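Ectoine hydroxylase (Sphingopyxis alaskensis, PDB 4MHR) catalyses the iron- and 2-oxoglutarate-dependent hydroxylation of L-ectoine to 5-hydroxyectoine, a compatible solute that helps cells survive osmotic stress. Local coordinates at residues Tyr54-Asp59 with Pro241-Leu246; Leu113-Arg118 with Arg302-Pro307; Phe125-Glu130 with Arg166-Ser171; Leu170-Leu175 with Leu269-Val274. All blocks are in the same frame, centred on the assembly; numbering follows the deposited sequence.

Interaction 1: residues Tyr54-Asp59 with Pro241-Leu246; sequences YIVLED and PGTVIL
Ile-55 and Leu-246 form a hydrogen-bonded antiparallel pair: Leu-246 N donates to Ile-55 O at 2.9 Å and 175°, while the return bond from Ile-55 N to Leu-246 O is longer and more bent. A second such ring joins Leu-57 and Val-244, with Leu-57 N reaching Val-244 O at 2.8 Å. Between them Val-56 and Ile-245 make the non-hydrogen-bonded pair; the strands run antiparallel, the axes of the short segments 163° apart.

On the face bearing Ile-55, Leu-57, Val-244 and Leu-246, the side chains of Ile-55 and Leu-246 run alongside each other in the same direction, Ile-55 CG1 4.2 Å from Leu-246 CB. Leu-246 also reaches diagonally past its own pair: its CD1 branch meets Leu-57 CD1 at 3.5 Å, the two side chains crossing at a slant. On the other face, Val-56 sets CG1 anti to its backbone N (chi1 180°), which places that methyl against Thr-243; CG1 and Thr-243 CG2 are only 3.5 Å apart, a tight fit.

Beyond the ladder, one water links the loops that flank the strands, accepting from Asp-59 N and donating to Thr-243 OG1, both at 2.9 Å. Lys-240 fixes this end further, its carbonyl O bonded to Thr-243 OG1 and its NZ in a salt bridge with Asp-59 OD1.

Strand 54-57 is an outermost strand of the large sheet of the cupin fold, and strand 244-248 separates it from strand 169-175. Ile-55 and Leu-57 lean on helix 43-52, whereas Val-244 and Leu-246 pack against helix 117-127.

Interaction 2: residues Leu113-Arg118 with Arg302-Pro307; sequences LAADAR and RVERGP
Two backbone hydrogen bonds join Ala-115 and Ala-117 to Glu-304, tying the C-terminal tail to the junction between two helices. Glu-304 N donates to Ala-115 O at 2.9 Å and 170°, although it approaches from well above the carbonyl plane. Ala-117 N donates to Glu-304 O, also at 2.9 Å.

Van der Waals contacts are few. Ala-117 CB meets Val-303 CG1 at 3.6 Å, and the Arg-305 side chain, extended from CG to NE, runs past Ala-117 CB, its CG 3.8 Å away. Within the tail, Val-303 CG1 also lies over one face of the Arg-305 guanidinium, toward its rim. Ala-115 CB rests on Glu-304 CG, 3.8 Å away.

The charged network centres on Asp-116, the N-cap of helix 117-127. Its OD2 accepts Arg-118 N, the capping bond, and Arg-118 NE at 2.8 Å, the two donors coming from opposite faces of the carboxylate plane. Arg-118 NH2 donates to Asp-116 OD1 at 174°, completing a side-on grip made possible by the bend at chi3 (-76°). Arg-112 forms a further salt bridge with OD1. A water donates to OD1 and accepts a weak bond from Gly-306 N.

The tail thus lies across the junction of helices 108-115 and 117-127. Arg-305 extends the join to Asp-121 of the latter, Val-303 packs along it, and Arg-118 NH2 forms a salt bridge with Glu-65 of helix 63-78, which Pro-307 also touches.

Interaction 3: residues Phe125-Glu130 with Arg166-Ser171; sequences FLLGDE and RMRALS
Leu-127 and Arg-168 are the closest backbone neighbours, with CA atoms 5.9 Å apart, where a helix ends and a strand begins. Gly-128 leaves the helix with positive phi (55°) in a Schellman motif, and strand 169-175 starts after Arg-168.

Arg-168 curls over this helix end, its chain bent at chi2 and chi3, CG 4.2 Å from Leu-127 CD2. NH1 donates to Leu-127 O at 3.0 Å and 156°, the oxygen lying at the edge of the guanidinium in its plane, though its position is less certain. Asp-129 OD2 sits over one face, 4.4 Å from NH1, close enough for charge attraction alone; its hydrogen bond goes to Ser-275 OG. An alanine here is likely to leave the Asp-129 carboxylate without its nearby positive charge and Leu-127 CD2 without this neighbour, besides removing the tentative donor to Leu-127 O.

On the sheet side of the helix, Leu-170 CD2 touches Leu-126 CD1 at 3.8 Å, those side chains crossing nearly at right angles, and Leu-127 CG at 4.1 Å.

Helix 117-127 packs by its leucines on one face of the large cupin sheet, against an inner strand whose Ala-169 lies near Trp-158, important for ectoine stabilization.

Interaction 4: residues Leu170-Leu175 with Leu269-Val274; sequences LSMSVL and LVYNAV
Met-172 and Tyr-271 are brought together by similar first torsions: each CG stands anti to its own carbonyl carbon (chi1 -48° and -65°), and the methionine chain then extends to bring its end beside the CD2-CE2 side of the ring. The methionine chain runs roughly perpendicular to the tyrosine side chain. Met-172 CE comes to 3.5 Å from Tyr-271 CE2, and SD lies 4.9 Å from the ring centroid, 57° off its normal, an oblique Met-aromatic contact. Leu-170 CD1 adds a looser touch, 4.1 Å from Tyr-271 CD2. An alanine in place of Met-172 would probably open a gap beside Tyr-271 CE2 and leave that side of the ring without its methionine neighbour.

This pairing belongs to two adjacent antiparallel strands in the large sheet of the cupin fold. Leu-170 with Tyr-271 and Met-172 with Leu-269 are hydrogen-bonded pairs; Met-172 N donates to Leu-269 O at 2.8 Å, and Leu-269 N returns a bond to Met-172 O of the same length.

Ser-171 and Val-270 form the non-hydrogen-bonded pair between them and point to the other face, where Ser-171 OG lies 3.7 Å from Val-270 CG2. That face borders the active site: both residues touch Trp-158, important for ectoine stabilization, and Ser-171 also touches the iron ligand Asp-154. On the Tyr-271 face, the ring packs on Leu-119 and Ala-123 of helix 117-127, and its hydroxyl is hydrogen-bonded to Ala-114 O.

In the fold
From the N terminus, strand 54-57 opens the loop that interaction 1 closes at 241-246. Residues 113-118 then begin interaction 2, which closes only at the C-terminal tail, so interactions 1 and 2 cross. Interaction 3, from 125-130 to 166-171, nests inside both loops. Interaction 4 starts on residues shared with it, Leu-170 and Ser-171; it crosses interaction 1 and nests inside interaction 2. Interaction 1 pairs 54-57 with 244-248 and interaction 4 pairs 169-175 with 264-273; the two middle strands are neighbours, probably bonded through Ile-245 O and Ser-173 N. Interaction 3 ties helix 117-127 to that sheet, and interaction 2 fastens the tail to the same helix's beginning.

Interaction 1: residues Tyr54-Asp59 with Pro241-Leu246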
loop_
_atom_site.group_PDB
_atom_site.type_symbol
_atom_site.label_atom_id
_atom_site.label_comp_id
_atom_site.label_asym_id
_atom_site.label_seq_id
_atom_site.Cartn_x
_atom_site.Cartn_y
_atom_site.Cartn_z
ATOM N N TYR A 54 -7.592 -7.252 -3.699
ATOM C CA TYR A 54 -7.710 -6.499 -2.445
ATOM C C TYR A 54 -8.786 -7.222 -1.547
ATOM O O TYR A 54 -9.622 -7.910 -2.065
ATOM C CB TYR A 54 -8.159 -5.046 -2.747
ATOM C CG TYR A 54 -9.617 -4.931 -3.028
ATOM C CD1 TYR A 54 -10.144 -5.269 -4.283
ATOM C CD2 TYR A 54 -10.499 -4.612 -2.019
ATOM C CE1 TYR A 54 -11.517 -5.198 -4.550
ATOM C CE2 TYR A 54 -11.894 -4.568 -2.274
ATOM C CZ TYR A 54 -12.372 -4.882 -3.540
ATOM O OH TYR A 54 -13.721 -4.846 -3.747
ATOM N N ILE A 55 -8.682 -7.083 -0.229
ATOM C CA ILE A 55 -9.741 -7.402 0.714
ATOM C C ILE A 55 -9.789 -6.277 1.763
ATOM O O ILE A 55 -8.852 -5.474 1.905
ATOM C CB ILE A 55 -9.582 -8.762 1.428
ATOM C CG1 ILE A 55 -8.290 -8.831 2.201
ATOM C CG2 ILE A 55 -9.758 -9.938 0.428
ATOM C CD1 ILE A 55 -8.176 -10.125 2.941
ATOM N N VAL A 56 -10.887 -6.229 2.485
ATOM C CA VAL A 56 -11.106 -5.237 3.555
ATOM C C VAL A 56 -11.287 -6.003 4.872
ATOM O O VAL A 56 -12.120 -6.921 4.930
ATOM C CB VAL A 56 -12.334 -4.387 3.239
ATOM C CG1 VAL A 56 -12.612 -3.335 4.329
ATOM C CG2 VAL A 56 -12.162 -3.726 1.874
ATOM N N LEU A 57 -10.484 -5.671 5.889
ATOM C CA LEU A 57 -10.657 -6.223 7.255
ATOM C C LEU A 57 -11.309 -5.171 8.093
ATOM O O LEU A 57 -10.787 -4.036 8.162
ATOM C CB LEU A 57 -9.292 -6.535 7.857
ATOM C CG LEU A 57 -8.479 -7.442 6.988
ATOM C CD1 LEU A 57 -7.121 -7.667 7.603
ATOM C CD2 LEU A 57 -9.229 -8.754 6.820
ATOM N N GLU A 58 -12.463 -5.482 8.677
ATOM C CA GLU A 58 -13.161 -4.524 9.554
ATOM C C GLU A 58 -13.231 -5.030 11.014
ATOM O O GLU A 58 -13.145 -6.255 11.256
ATOM C CB GLU A 58 -14.588 -4.340 9.075
ATOM C CG GLU A 58 -14.743 -3.999 7.614
ATOM C CD GLU A 58 -16.190 -4.170 7.151
ATOM O OE1 GLU A 58 -16.541 -5.176 6.501
ATOM O OE2 GLU A 58 -16.984 -3.307 7.468
ATOM N N ASP A 59 -13.308 -4.083 11.965
ATOM C CA ASP A 59 -13.470 -4.396 13.387
ATOM C C ASP A 59 -12.402 -5.291 13.922
ATOM O O ASP A 59 -12.678 -6.134 14.727
ATOM C CB ASP A 59 -14.826 -5.056 13.636
ATOM C CG ASP A 59 -15.952 -4.209 13.143
ATOM O OD1 ASP A 59 -15.937 -2.994 13.424
ATOM O OD2 ASP A 59 -16.797 -4.734 12.389
ATOM N N PRO A 241 -12.549 4.598 10.833
ATOM C CA PRO A 241 -11.196 4.485 11.283
ATOM C C PRO A 241 -10.910 3.104 11.901
ATOM O O PRO A 241 -11.758 2.517 12.596
ATOM C CB PRO A 241 -11.109 5.593 12.339
ATOM C CG PRO A 241 -12.079 6.622 11.877
ATOM C CD PRO A 241 -13.206 5.824 11.364
ATOM N N GLY A 242 -9.729 2.556 11.600
ATOM C CA GLY A 242 -9.376 1.213 12.075
ATOM C C GLY A 242 -9.592 0.115 11.023
ATOM O O GLY A 242 -8.955 -0.918 11.087
ATOM N N THR A 243 -10.416 0.396 10.033
ATOM C CA THR A 243 -10.574 -0.460 8.815
ATOM C C THR A 243 -9.274 -0.588 8.050
ATOM O O THR A 243 -8.536 0.387 7.923
ATOM C CB THR A 243 -11.682 0.085 7.852
ATOM O OG1 THR A 243 -12.926 0.175 8.538
ATOM C CG2 THR A 243 -11.869 -0.811 6.595
ATOM N N VAL A 244 -8.956 -1.806 7.592
ATOM C CA VAL A 244 -7.716 -2.057 6.865
ATOM C C VAL A 244 -8.017 -2.522 5.490
ATOM O O VAL A 244 -8.838 -3.445 5.306
ATOM C CB VAL A 244 -6.835 -3.089 7.542
ATOM C CG1 VAL A 244 -5.433 -3.130 6.887
ATOM C CG2 VAL A 244 -6.632 -2.724 8.990
ATOM N N ILE A 245 -7.460 -1.833 4.516
ATOM C CA ILE A 245 -7.665 -2.151 3.095
ATOM C C ILE A 245 -6.354 -2.775 2.652
ATOM O O ILE A 245 -5.285 -2.156 2.822
ATOM C CB ILE A 245 -8.004 -0.933 2.215
ATOM C CG1 ILE A 245 -9.322 -0.339 2.679
ATOM C CG2 ILE A 245 -8.176 -1.381 0.803
ATOM C CD1 ILE A 245 -9.584 0.989 2.034
ATOM N N LEU A 246 -6.399 -4.046 2.229
ATOM C CA LEU A 246 -5.143 -4.751 1.862
ATOM C C LEU A 246 -5.142 -4.904 0.338
ATOM O O LEU A 246 -6.164 -5.330 -0.258
ATOM C CB LEU A 246 -5.103 -6.146 2.382
ATOM C CG LEU A 246 -4.766 -6.478 3.793
ATOM C CD1 LEU A 246 -5.972 -6.162 4.658
ATOM C CD2 LEU A 246 -4.388 -7.926 3.880
HETATM O O HOH W 1 -13.531 -1.365 10.971
#

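Interaction 2: residues Leu113-Arg118 with Arg302-Pro307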
loop_
_atom_site.group_PDB
_atom_site.type_symbol
_atom_site.label_atom_id
_atom_site.label_comp_id
_atom_site.label_asym_id
_atom_site.label_seq_id
_atom_site.Cartn_x
_atom_site.Cartn_y
_atom_site.Cartn_z
ATOM N N LEU A 113 2.334 -1.258 15.388
ATOM C CA LEU A 113 1.242 -1.543 14.426
ATOM C C LEU A 113 1.747 -2.486 13.307
ATOM O O LEU A 113 1.156 -3.528 13.056
ATOM C CB LEU A 113 0.654 -0.259 13.872
ATOM C CG LEU A 113 -0.405 -0.393 12.779
ATOM C CD1 LEU A 113 -1.647 -1.032 13.338
ATOM C CD2 LEU A 113 -0.733 0.966 12.243
ATOM N N ALA A 114 2.896 -2.170 12.717
ATOM C CA ALA A 114 3.361 -2.888 11.590
ATOM C C ALA A 114 3.607 -4.321 11.954
ATOM O O ALA A 114 3.370 -5.235 11.122
ATOM C CB ALA A 114 4.620 -2.257 11.035
ATOM N N ALA A 115 4.074 -4.542 13.193
ATOM C CA ALA A 115 4.458 -5.893 13.672
ATOM C C ALA A 115 3.278 -6.661 14.178
ATOM O O ALA A 115 3.384 -7.843 14.513
ATOM C CB ALA A 115 5.563 -5.813 14.793
ATOM N N ASP A 116 2.144 -6.017 14.334
ATOM C CA ASP A 116 1.055 -6.700 14.980
ATOM C C ASP A 116 0.556 -7.918 14.161
ATOM O O ASP A 116 0.392 -7.863 12.929
ATOM C CB ASP A 116 -0.079 -5.716 15.186
ATOM C CG ASP A 116 -1.160 -6.259 16.063
ATOM O OD1 ASP A 116 -1.066 -5.969 17.275
ATOM O OD2 ASP A 116 -2.125 -6.923 15.566
ATOM N N ALA A 117 0.332 -9.005 14.849
ATOM C CA ALA A 117 -0.091 -10.259 14.253
ATOM C C ALA A 117 -1.354 -10.128 13.369
ATOM O O ALA A 117 -1.477 -10.803 12.356
ATOM C CB ALA A 117 -0.362 -11.262 15.354
ATOM N N ARG A 118 -2.268 -9.246 13.732
ATOM C CA ARG A 118 -3.475 -9.100 12.966
ATOM C C ARG A 118 -3.141 -8.567 11.568
ATOM O O ARG A 118 -3.947 -8.774 10.691
ATOM C CB ARG A 118 -4.475 -8.158 13.640
ATOM C CG ARG A 118 -5.148 -8.731 14.867
ATOM C CD ARG A 118 -5.810 -7.632 15.704
ATOM N NE ARG A 118 -4.803 -6.904 16.449
ATOM C CZ ARG A 118 -5.061 -6.037 17.429
ATOM N NH1 ARG A 118 -6.323 -5.759 17.797
ATOM N NH2 ARG A 118 -4.048 -5.469 18.036
ATOM N N ARG A 302 9.591 -9.232 13.255
ATOM C CA ARG A 302 9.203 -10.138 14.372
ATOM C C ARG A 302 7.780 -9.801 14.686
ATOM O O ARG A 302 7.497 -8.658 14.819
ATOM C CB ARG A 302 10.069 -9.824 15.612
ATOM C CG ARG A 302 9.771 -10.650 16.835
ATOM C CD ARG A 302 9.510 -9.754 18.033
ATOM N NE ARG A 302 9.831 -10.385 19.313
ATOM C CZ ARG A 302 9.068 -11.274 19.927
ATOM N NH1 ARG A 302 7.907 -11.665 19.390
ATOM N NH2 ARG A 302 9.460 -11.781 21.091
ATOM N N VAL A 303 6.884 -10.785 14.776
ATOM C CA VAL A 303 5.490 -10.531 15.014
ATOM C C VAL A 303 5.140 -10.345 16.486
ATOM O O VAL A 303 5.525 -11.158 17.317
ATOM C CB VAL A 303 4.627 -11.676 14.431
ATOM C CG1 VAL A 303 3.143 -11.447 14.658
ATOM C CG2 VAL A 303 4.955 -11.865 12.956
ATOM N N GLU A 304 4.306 -9.350 16.798
ATOM C CA GLU A 304 3.857 -9.132 18.188
ATOM C C GLU A 304 2.408 -9.469 18.328
ATOM O O GLU A 304 1.622 -9.195 17.457
ATOM C CB GLU A 304 4.040 -7.683 18.581
ATOM C CG GLU A 304 5.430 -7.183 18.309
ATOM C CD GLU A 304 6.364 -7.558 19.443
ATOM O OE1 GLU A 304 5.889 -8.163 20.436
ATOM O OE2 GLU A 304 7.552 -7.274 19.317
ATOM N N ARG A 305 2.041 -10.073 19.443
ATOM C CA ARG A 305 0.671 -10.468 19.715
ATOM C C ARG A 305 0.215 -9.644 20.938
ATOM O O ARG A 305 1.043 -9.180 21.708
ATOM C CB ARG A 305 0.605 -11.982 19.900
ATOM C CG ARG A 305 0.938 -12.739 18.620
ATOM C CD ARG A 305 1.367 -14.211 18.749
ATOM N NE ARG A 305 2.080 -14.657 17.535
ATOM C CZ ARG A 305 1.513 -14.884 16.336
ATOM N NH1 ARG A 305 0.210 -14.745 16.173
ATOM N NH2 ARG A 305 2.257 -15.268 15.291
ATOM N N GLY A 306 -1.077 -9.351 21.023
ATOM C CA GLY A 306 -1.654 -8.578 22.094
ATOM C C GLY A 306 -2.144 -7.205 21.673
ATOM O O GLY A 306 -1.850 -6.746 20.558
ATOM N N PRO A 307 -2.868 -6.519 22.585
ATOM C CA PRO A 307 -3.453 -5.220 22.261
ATOM C C PRO A 307 -2.358 -4.198 22.064
ATOM O O PRO A 307 -1.222 -4.401 22.518
ATOM C CB PRO A 307 -4.321 -4.891 23.484
ATOM C CG PRO A 307 -4.237 -6.092 24.399
ATOM C CD PRO A 307 -2.980 -6.808 24.027
HETATM O O HOH W 2 -2.014 -8.579 18.243
#

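Interaction 3: residues Phe125-Glu130 with Arg166-Ser171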
loop_
_atom_site.group_PDB
_atom_site.type_symbol
_atom_site.label_atom_id
_atom_site.label_comp_id
_atom_site.label_asym_id
_atom_site.label_seq_id
_atom_site.Cartn_x
_atom_site.Cartn_y
_atom_site.Cartn_z
ATOM N N PHE A 125 1.021 -15.048 5.486
ATOM C CA PHE A 125 0.179 -16.028 4.738
ATOM C C PHE A 125 0.111 -15.683 3.219
ATOM O O PHE A 125 0.406 -16.505 2.315
ATOM C CB PHE A 125 -1.244 -16.062 5.316
ATOM C CG PHE A 125 -2.148 -16.914 4.496
ATOM C CD1 PHE A 125 -1.998 -18.266 4.520
ATOM C CD2 PHE A 125 -3.091 -16.352 3.630
ATOM C CE1 PHE A 125 -2.773 -19.075 3.652
ATOM C CE2 PHE A 125 -3.886 -17.133 2.841
ATOM C CZ PHE A 125 -3.696 -18.491 2.836
ATOM N N LEU A 126 -0.337 -14.485 2.925
ATOM C CA LEU A 126 -0.591 -14.077 1.536
ATOM C C LEU A 126 0.684 -14.093 0.691
ATOM O O LEU A 126 0.627 -14.429 -0.528
ATOM C CB LEU A 126 -1.235 -12.689 1.438
ATOM C CG LEU A 126 -2.654 -12.650 1.972
ATOM C CD1 LEU A 126 -3.163 -11.215 1.947
ATOM C CD2 LEU A 126 -3.585 -13.514 1.140
ATOM N N LEU A 127 1.802 -13.775 1.328
ATOM C CA LEU A 127 3.113 -13.763 0.659
ATOM C C LEU A 127 3.945 -15.083 0.775
ATOM O O LEU A 127 4.965 -15.276 0.079
ATOM C CB LEU A 127 3.896 -12.546 1.081
ATOM C CG LEU A 127 3.219 -11.202 0.887
ATOM C CD1 LEU A 127 4.070 -10.023 1.353
ATOM C CD2 LEU A 127 2.871 -11.074 -0.579
ATOM N N GLY A 128 3.427 -16.025 1.528
ATOM C CA GLY A 128 4.001 -17.358 1.715
ATOM C C GLY A 128 5.417 -17.298 2.192
ATOM O O GLY A 128 6.228 -17.930 1.631
ATOM N N ASP A 129 5.732 -16.453 3.160
ATOM C CA ASP A 129 7.132 -16.208 3.513
ATOM C C ASP A 129 7.168 -15.366 4.776
ATOM O O ASP A 129 6.191 -14.780 5.153
ATOM C CB ASP A 129 7.844 -15.430 2.372
ATOM C CG ASP A 129 9.408 -15.595 2.366
ATOM O OD1 ASP A 129 9.905 -16.250 3.275
ATOM O OD2 ASP A 129 10.102 -15.047 1.466
ATOM N N GLU A 130 8.304 -15.331 5.454
ATOM C CA GLU A 130 8.606 -14.205 6.342
ATOM C C GLU A 130 8.635 -12.872 5.560
ATOM O O GLU A 130 8.966 -12.824 4.345
ATOM C CB GLU A 130 9.983 -14.462 7.033
ATOM C CG GLU A 130 10.002 -15.753 7.917
ATOM C CD GLU A 130 8.856 -15.820 8.890
ATOM O OE1 GLU A 130 8.420 -14.765 9.470
ATOM O OE2 GLU A 130 8.294 -16.929 9.020
ATOM N N ARG A 166 9.827 -9.522 -8.286
ATOM C CA ARG A 166 8.636 -10.357 -8.461
ATOM C C ARG A 166 7.401 -9.714 -7.772
ATOM O O ARG A 166 7.529 -8.976 -6.820
ATOM C CB ARG A 166 8.832 -11.764 -7.913
ATOM C CG ARG A 166 9.982 -12.584 -8.495
ATOM C CD ARG A 166 9.650 -12.979 -9.905
ATOM N NE ARG A 166 10.361 -14.160 -10.140
ATOM C CZ ARG A 166 9.902 -15.407 -10.105
ATOM N NH1 ARG A 166 8.645 -15.735 -9.898
ATOM N NH2 ARG A 166 10.794 -16.338 -10.304
ATOM N N MET A 167 6.203 -10.105 -8.204
ATOM C CA MET A 167 4.971 -9.601 -7.551
ATOM C C MET A 167 4.710 -10.425 -6.324
ATOM O O MET A 167 3.993 -11.406 -6.400
ATOM C CB MET A 167 3.791 -9.660 -8.513
ATOM C CG MET A 167 4.015 -8.740 -9.730
ATOM S SD MET A 167 2.567 -8.919 -10.747
ATOM C CE MET A 167 3.055 -7.910 -12.137
ATOM N N ARG A 168 5.355 -10.060 -5.233
ATOM C CA ARG A 168 5.270 -10.804 -3.985
ATOM C C ARG A 168 5.360 -9.832 -2.797
ATOM O O ARG A 168 6.051 -10.018 -1.780
ATOM C CB ARG A 168 6.264 -11.976 -3.936
ATOM C CG ARG A 168 6.137 -12.696 -2.613
ATOM C CD ARG A 168 6.104 -14.142 -2.248
ATOM N NE ARG A 168 7.198 -14.911 -2.544
ATOM C CZ ARG A 168 7.539 -16.179 -2.151
ATOM N NH1 ARG A 168 7.071 -16.943 -1.180
ATOM N NH2 ARG A 168 8.539 -16.681 -2.824
ATOM N N ALA A 169 4.610 -8.735 -2.950
ATOM C CA ALA A 169 4.475 -7.697 -1.946
ATOM C C ALA A 169 3.050 -7.243 -1.871
ATOM O O ALA A 169 2.273 -7.366 -2.836
ATOM C CB ALA A 169 5.391 -6.491 -2.239
ATOM N N LEU A 170 2.683 -6.698 -0.723
ATOM C CA LEU A 170 1.364 -6.115 -0.603
ATOM C C LEU A 170 1.340 -4.890 0.271
ATOM O O LEU A 170 2.261 -4.674 1.136
ATOM C CB LEU A 170 0.386 -7.109 -0.082
ATOM C CG LEU A 170 0.610 -7.706 1.262
ATOM C CD1 LEU A 170 0.076 -6.825 2.359
ATOM C CD2 LEU A 170 -0.223 -8.960 1.317
ATOM N N SER A 171 0.314 -4.073 0.055
ATOM C CA SER A 171 0.137 -2.872 0.883
ATOM C C SER A 171 -1.049 -2.998 1.790
ATOM O O SER A 171 -2.093 -3.622 1.433
ATOM C CB SER A 171 -0.061 -1.661 -0.004
ATOM O OG SER A 171 1.077 -1.581 -0.858
#

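Interaction 4: residues Leu170-Leu175 with Leu269-Val274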
loop_
_atom_site.group_PDB
_atom_site.type_symbol
_atom_site.label_atom_id
_atom_site.label_comp_id
_atom_site.label_asym_id
_atom_site.label_seq_id
_atom_site.Cartn_x
_atom_site.Cartn_y
_atom_site.Cartn_z
ATOM N N LEU A 170 2.683 -6.698 -0.723
ATOM C CA LEU A 170 1.364 -6.115 -0.603
ATOM C C LEU A 170 1.340 -4.890 0.271
ATOM O O LEU A 170 2.261 -4.674 1.136
ATOM C CB LEU A 170 0.386 -7.109 -0.082
ATOM C CG LEU A 170 0.610 -7.706 1.262
ATOM C CD1 LEU A 170 0.076 -6.825 2.359
ATOM C CD2 LEU A 170 -0.223 -8.960 1.317
ATOM N N SER A 171 0.314 -4.073 0.055
ATOM C CA SER A 171 0.137 -2.872 0.883
ATOM C C SER A 171 -1.049 -2.998 1.790
ATOM O O SER A 171 -2.093 -3.622 1.433
ATOM C CB SER A 171 -0.061 -1.661 -0.004
ATOM O OG SER A 171 1.077 -1.581 -0.858
ATOM N N MET A 172 -0.890 -2.505 2.994
ATOM C CA MET A 172 -2.045 -2.303 3.867
ATOM C C MET A 172 -2.291 -0.829 4.254
ATOM O O MET A 172 -1.366 -0.137 4.721
ATOM C CB MET A 172 -1.867 -3.078 5.120
ATOM C CG MET A 172 -1.462 -4.470 4.896
ATOM S SD MET A 172 -1.878 -5.471 6.319
ATOM C CE MET A 172 -0.953 -6.893 5.867
ATOM N N SER A 173 -3.525 -0.340 4.035
ATOM C CA SER A 173 -3.930 1.018 4.398
ATOM C C SER A 173 -4.811 0.921 5.632
ATOM O O SER A 173 -5.888 0.334 5.572
ATOM C CB SER A 173 -4.628 1.717 3.224
ATOM O OG SER A 173 -4.993 3.043 3.633
ATOM N N VAL A 174 -4.324 1.372 6.792
ATOM C CA VAL A 174 -5.144 1.403 8.019
ATOM C C VAL A 174 -5.772 2.789 8.106
ATOM O O VAL A 174 -5.050 3.797 8.251
ATOM C CB VAL A 174 -4.244 1.225 9.241
ATOM C CG1 VAL A 174 -5.011 1.243 10.534
ATOM C CG2 VAL A 174 -3.389 0.032 9.089
ATOM N N LEU A 175 -7.084 2.852 7.960
ATOM C CA LEU A 175 -7.797 4.150 7.930
ATOM C C LEU A 175 -7.824 4.803 9.323
ATOM O O LEU A 175 -8.082 4.150 10.316
ATOM C CB LEU A 175 -9.210 4.018 7.416
ATOM C CG LEU A 175 -9.378 3.302 6.094
ATOM C CD1 LEU A 175 -10.857 3.373 5.745
ATOM C CD2 LEU A 175 -8.532 3.882 4.988
ATOM N N LEU A 269 1.335 0.620 5.070
ATOM C CA LEU A 269 2.446 -0.312 5.339
ATOM C C LEU A 269 2.650 -1.233 4.148
ATOM O O LEU A 269 1.695 -1.869 3.734
ATOM C CB LEU A 269 2.122 -1.117 6.578
ATOM C CG LEU A 269 1.837 -0.326 7.857
ATOM C CD1 LEU A 269 1.323 -1.199 8.980
ATOM C CD2 LEU A 269 3.130 0.349 8.317
ATOM N N VAL A 270 3.852 -1.271 3.573
ATOM C CA VAL A 270 4.161 -2.189 2.516
ATOM C C VAL A 270 4.984 -3.351 3.048
ATOM O O VAL A 270 6.134 -3.182 3.489
ATOM C CB VAL A 270 4.892 -1.507 1.342
ATOM C CG1 VAL A 270 5.155 -2.495 0.205
ATOM C CG2 VAL A 270 4.100 -0.294 0.833
ATOM N N TYR A 271 4.412 -4.550 2.937
ATOM C CA TYR A 271 5.081 -5.812 3.347
ATOM C C TYR A 271 5.644 -6.455 2.104
ATOM O O TYR A 271 4.954 -6.596 1.083
ATOM C CB TYR A 271 4.070 -6.729 4.052
ATOM C CG TYR A 271 3.516 -6.242 5.341
ATOM C CD1 TYR A 271 4.118 -6.594 6.572
ATOM C CD2 TYR A 271 2.411 -5.412 5.386
ATOM C CE1 TYR A 271 3.573 -6.151 7.799
ATOM C CE2 TYR A 271 1.892 -4.939 6.610
ATOM C CZ TYR A 271 2.511 -5.282 7.799
ATOM O OH TYR A 271 1.994 -4.846 8.980
ATOM N N ASN A 272 6.906 -6.820 2.138
ATOM C CA ASN A 272 7.532 -7.613 1.087
ATOM C C ASN A 272 8.045 -8.971 1.632
ATOM O O ASN A 272 8.454 -9.047 2.752
ATOM C CB ASN A 272 8.665 -6.836 0.429
ATOM C CG ASN A 272 9.148 -7.495 -0.893
ATOM O OD1 ASN A 272 8.401 -8.182 -1.611
ATOM N ND2 ASN A 272 10.402 -7.230 -1.250
ATOM N N ALA A 273 8.023 -10.026 0.825
ATOM C CA ALA A 273 8.599 -11.292 1.243
ATOM C C ALA A 273 10.127 -11.094 1.348
ATOM O O ALA A 273 10.759 -10.442 0.469
ATOM C CB ALA A 273 8.273 -12.406 0.215
ATOM N N VAL A 274 10.721 -11.637 2.393
ATOM C CA VAL A 274 12.227 -11.565 2.515
ATOM C C VAL A 274 12.963 -12.189 1.324
ATOM O O VAL A 274 13.983 -11.669 0.944
ATOM C CB VAL A 274 12.759 -12.126 3.863
ATOM C CG1 VAL A 274 12.191 -11.394 5.066
ATOM C CG2 VAL A 274 12.421 -13.619 3.982
#